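PDB 2EPG: tRNA-splicing ligase RtcB from Thermus thermophilus, which probably joins RNA ends carrying a 2',3'-cyclic phosphate or 3'-phosphate to 5'-hydroxyl ends, using GTP and manganese. Local coordinates for residues D106-H117 and G330-N341. Numbering follows the deposited sequence.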
# COMPACT_ATOMS: atom_id res chain seq x y z
N ASP A 106 8.18 4.26 -5.21
CA ASP A 106 7.95 2.82 -5.20
C ASP A 106 6.48 2.50 -5.49
O ASP A 106 5.67 2.32 -4.58
CB ASP A 106 8.38 2.21 -3.87
CG ASP A 106 8.43 0.68 -3.94
OD1 ASP A 106 8.93 0.04 -2.99
OD2 ASP A 106 7.96 0.11 -4.95
N ILE A 107 6.15 2.46 -6.77
CA ILE A 107 4.80 2.18 -7.24
C ILE A 107 4.32 0.84 -6.73
O ILE A 107 4.97 -0.19 -6.89
CB ILE A 107 4.73 2.22 -8.77
CG1 ILE A 107 5.11 3.63 -9.24
CG2 ILE A 107 3.30 1.85 -9.26
CD1 ILE A 107 5.27 3.79 -10.75
N ASN A 108 3.15 0.89 -6.11
CA ASN A 108 2.50 -0.26 -5.50
C ASN A 108 3.35 -0.95 -4.46
O ASN A 108 3.31 -2.17 -4.33
CB ASN A 108 2.03 -1.29 -6.52
CG ASN A 108 1.11 -2.37 -5.89
OD1 ASN A 108 0.75 -2.28 -4.70
ND2 ASN A 108 0.73 -3.37 -6.67
N CYS A 109 4.15 -0.17 -3.74
CA CYS A 109 4.88 -0.72 -2.61
C CYS A 109 3.61 -1.05 -1.82
O CYS A 109 2.69 -0.22 -1.74
CB CYS A 109 5.66 0.38 -1.87
SG CYS A 109 6.26 -0.10 -0.21
N GLY A 110 3.53 -2.25 -1.27
CA GLY A 110 2.31 -2.60 -0.57
C GLY A 110 2.49 -3.70 0.45
O GLY A 110 3.61 -4.04 0.81
N VAL A 111 1.37 -4.27 0.87
CA VAL A 111 1.40 -5.30 1.89
C VAL A 111 0.50 -6.49 1.61
O VAL A 111 -0.62 -6.32 1.15
CB VAL A 111 0.94 -4.70 3.25
CG1 VAL A 111 1.14 -5.70 4.37
CG2 VAL A 111 1.68 -3.39 3.53
N ARG A 112 1.00 -7.68 1.90
CA ARG A 112 0.19 -8.87 1.77
C ARG A 112 0.22 -9.55 3.14
O ARG A 112 1.28 -9.66 3.77
CB ARG A 112 0.74 -9.85 0.73
CG ARG A 112 0.01 -11.19 0.78
CD ARG A 112 0.32 -12.16 -0.36
NE ARG A 112 -0.09 -11.68 -1.68
CZ ARG A 112 -0.34 -12.50 -2.70
NH1 ARG A 112 -0.69 -12.03 -3.89
NH2 ARG A 112 -0.27 -13.80 -2.53
N LEU A 113 -0.95 -10.00 3.61
CA LEU A 113 -1.02 -10.70 4.87
C LEU A 113 -1.57 -12.11 4.65
O LEU A 113 -2.67 -12.28 4.11
CB LEU A 113 -1.91 -9.97 5.88
CG LEU A 113 -2.01 -10.61 7.28
CD1 LEU A 113 -0.66 -10.57 7.99
CD2 LEU A 113 -3.02 -9.86 8.13
N LEU A 114 -0.78 -13.11 5.05
CA LEU A 114 -1.21 -14.50 4.95
C LEU A 114 -1.70 -14.87 6.36
O LEU A 114 -1.12 -14.44 7.36
CB LEU A 114 -0.03 -15.41 4.56
CG LEU A 114 0.75 -15.13 3.27
CD1 LEU A 114 1.82 -16.21 3.04
CD2 LEU A 114 -0.22 -15.09 2.10
N ALA A 115 -2.77 -15.66 6.43
CA ALA A 115 -3.34 -16.11 7.70
C ALA A 115 -3.31 -17.63 7.69
O ALA A 115 -3.78 -18.25 6.74
CB ALA A 115 -4.78 -15.61 7.83
N SER A 116 -2.77 -18.24 8.74
CA SER A 116 -2.66 -19.70 8.78
C SER A 116 -3.57 -20.38 9.81
O SER A 116 -4.28 -19.71 10.56
CB SER A 116 -1.23 -20.10 9.11
OG SER A 116 -0.99 -19.89 10.50
N HIS A 117 -3.56 -21.71 9.81
CA HIS A 117 -4.33 -22.52 10.76
C HIS A 117 -3.52 -22.75 12.03
O HIS A 117 -4.03 -23.28 13.01
CB HIS A 117 -4.67 -23.89 10.18
CG HIS A 117 -5.73 -23.87 9.14
ND1 HIS A 117 -5.85 -24.85 8.18
CD2 HIS A 117 -6.75 -23.01 8.92
CE1 HIS A 117 -6.89 -24.59 7.41
NE2 HIS A 117 -7.46 -23.48 7.84
N GLY A 330 -2.13 -24.23 6.23
CA GLY A 330 -3.25 -23.56 5.59
C GLY A 330 -3.06 -22.07 5.38
O GLY A 330 -3.96 -21.29 5.67
N LEU A 331 -1.88 -21.66 4.89
CA LEU A 331 -1.57 -20.25 4.65
C LEU A 331 -2.38 -19.63 3.50
O LEU A 331 -2.05 -19.79 2.33
CB LEU A 331 -0.07 -20.09 4.38
CG LEU A 331 0.79 -20.10 5.64
CD1 LEU A 331 2.23 -20.51 5.31
CD2 LEU A 331 0.75 -18.70 6.27
N ARG A 332 -3.44 -18.91 3.85
CA ARG A 332 -4.26 -18.30 2.82
C ARG A 332 -4.03 -16.81 2.79
O ARG A 332 -3.60 -16.23 3.79
CB ARG A 332 -5.75 -18.56 3.09
CG ARG A 332 -6.12 -20.02 3.25
CD ARG A 332 -7.62 -20.15 3.47
NE ARG A 332 -8.01 -21.45 4.00
CZ ARG A 332 -9.25 -21.74 4.39
NH1 ARG A 332 -9.53 -22.95 4.87
NH2 ARG A 332 -10.20 -20.81 4.31
N VAL A 333 -4.32 -16.19 1.65
CA VAL A 333 -4.19 -14.75 1.52
C VAL A 333 -5.43 -14.13 2.20
O VAL A 333 -6.56 -14.35 1.77
CB VAL A 333 -4.16 -14.32 0.04
CG1 VAL A 333 -4.13 -12.80 -0.06
CG2 VAL A 333 -2.92 -14.94 -0.66
N LEU A 334 -5.21 -13.39 3.29
CA LEU A 334 -6.31 -12.72 3.97
C LEU A 334 -6.62 -11.53 3.06
O LEU A 334 -7.76 -11.33 2.63
CB LEU A 334 -5.87 -12.27 5.36
CG LEU A 334 -6.97 -11.71 6.26
CD1 LEU A 334 -6.57 -11.91 7.72
CD2 LEU A 334 -7.21 -10.23 5.94
N TYR A 335 -5.60 -10.73 2.76
CA TYR A 335 -5.75 -9.62 1.81
C TYR A 335 -4.38 -9.15 1.33
O TYR A 335 -3.35 -9.51 1.89
CB TYR A 335 -6.51 -8.43 2.44
CG TYR A 335 -7.23 -7.62 1.39
CD1 TYR A 335 -8.17 -8.21 0.55
CD2 TYR A 335 -6.97 -6.26 1.22
CE1 TYR A 335 -8.82 -7.47 -0.44
CE2 TYR A 335 -7.63 -5.53 0.24
CZ TYR A 335 -8.55 -6.15 -0.58
OH TYR A 335 -9.20 -5.42 -1.55
N ASP A 336 -4.39 -8.33 0.28
CA ASP A 336 -3.16 -7.76 -0.27
C ASP A 336 -3.56 -6.42 -0.90
O ASP A 336 -4.46 -6.37 -1.74
CB ASP A 336 -2.57 -8.74 -1.31
CG ASP A 336 -1.34 -8.18 -2.03
OD1 ASP A 336 -0.35 -8.92 -2.17
OD2 ASP A 336 -1.36 -7.01 -2.49
N LEU A 337 -2.93 -5.33 -0.47
CA LEU A 337 -3.25 -4.02 -1.00
C LEU A 337 -2.06 -3.08 -1.08
O LEU A 337 -1.07 -3.23 -0.38
CB LEU A 337 -4.36 -3.34 -0.16
CG LEU A 337 -3.95 -2.62 1.14
CD1 LEU A 337 -5.19 -1.98 1.79
CD2 LEU A 337 -3.30 -3.62 2.09
N ALA A 338 -2.17 -2.11 -1.98
CA ALA A 338 -1.14 -1.12 -2.22
C ALA A 338 -1.16 0.02 -1.21
O ALA A 338 -2.21 0.32 -0.65
CB ALA A 338 -1.30 -0.55 -3.63
N HIS A 339 -0.00 0.64 -1.01
CA HIS A 339 0.15 1.79 -0.12
C HIS A 339 0.52 3.02 -0.97
O HIS A 339 0.46 4.14 -0.49
CB HIS A 339 1.22 1.52 0.96
CG HIS A 339 0.72 0.69 2.11
ND1 HIS A 339 1.16 0.87 3.40
CD2 HIS A 339 -0.23 -0.28 2.16
CE1 HIS A 339 0.50 0.06 4.21
NE2 HIS A 339 -0.35 -0.65 3.48
N ASN A 340 0.94 2.78 -2.22
CA ASN A 340 1.27 3.86 -3.17
C ASN A 340 0.65 3.47 -4.50
O ASN A 340 1.01 2.44 -5.07
CB ASN A 340 2.79 4.00 -3.40
CG ASN A 340 3.55 4.49 -2.18
OD1 ASN A 340 3.12 5.41 -1.49
ND2 ASN A 340 4.70 3.89 -1.93
N ASN A 341 -0.29 4.27 -4.99
CA ASN A 341 -0.92 3.95 -6.26
C ASN A 341 -1.96 4.98 -6.69
O ASN A 341 -2.50 5.69 -5.86
CB ASN A 341 -1.60 2.59 -6.16
CG ASN A 341 -1.36 1.74 -7.38
OD1 ASN A 341 -1.86 0.61 -7.48
ND2 ASN A 341 -0.59 2.26 -8.33
O HOH W 1 -0.17 -9.41 -4.84
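Strands 110-116 and 332-338 pair antiparallel, their axes 4.5 Å apart at closest approach, with V111, L113 and A115 bonded through their backbones to L337, Y335 and R332. A classic beta bulge interrupts the ladder: L334 and Y335 both face L113. On the face turned to helix 288-321, R112 forms a salt bridge with D336. R112 NE gives an almost straight bond to D336 OD1 (2.8 Å, 177°), which accepts through its anti lone pair. The carboxylate plane stands 83° from the guanidinium plane, while OD1 lies within the latter, at its edge. R112 is bent at chi3 (-64°), which turns the N-H of NE toward D336 OD1. A water links R112 NH1 to the same OD1, and R308 of the helix binds D336 OD2. With an alanine here instead of R112, the buried D336 OD1 is likely to lose its charged partner, and a gap would probably open beside V333 CG2. L114 CD2 meets V333 CG2 at 3.9 Å. On the other face, L334 CD1 touches both L113 CD2 and A115 CB.

The ladder leads to the predicted active site, where D106 and H339 are expected manganese ligands; the D106 side chain also meets S249. V111 CG2 lies over one face of the H339 ring, 3.8 Å from its centroid, in a CH-pi contact. H339 ND1 is hydrogen-bonded to ND1 of H410, the predicted guanylylated histidine. At the D106-C109 type II turn, G358 N donates to N340 OD1, while C109 N and N340 ND2 reach D106 O from opposite faces of its carbonyl plane, ND2 at 3.2 Å.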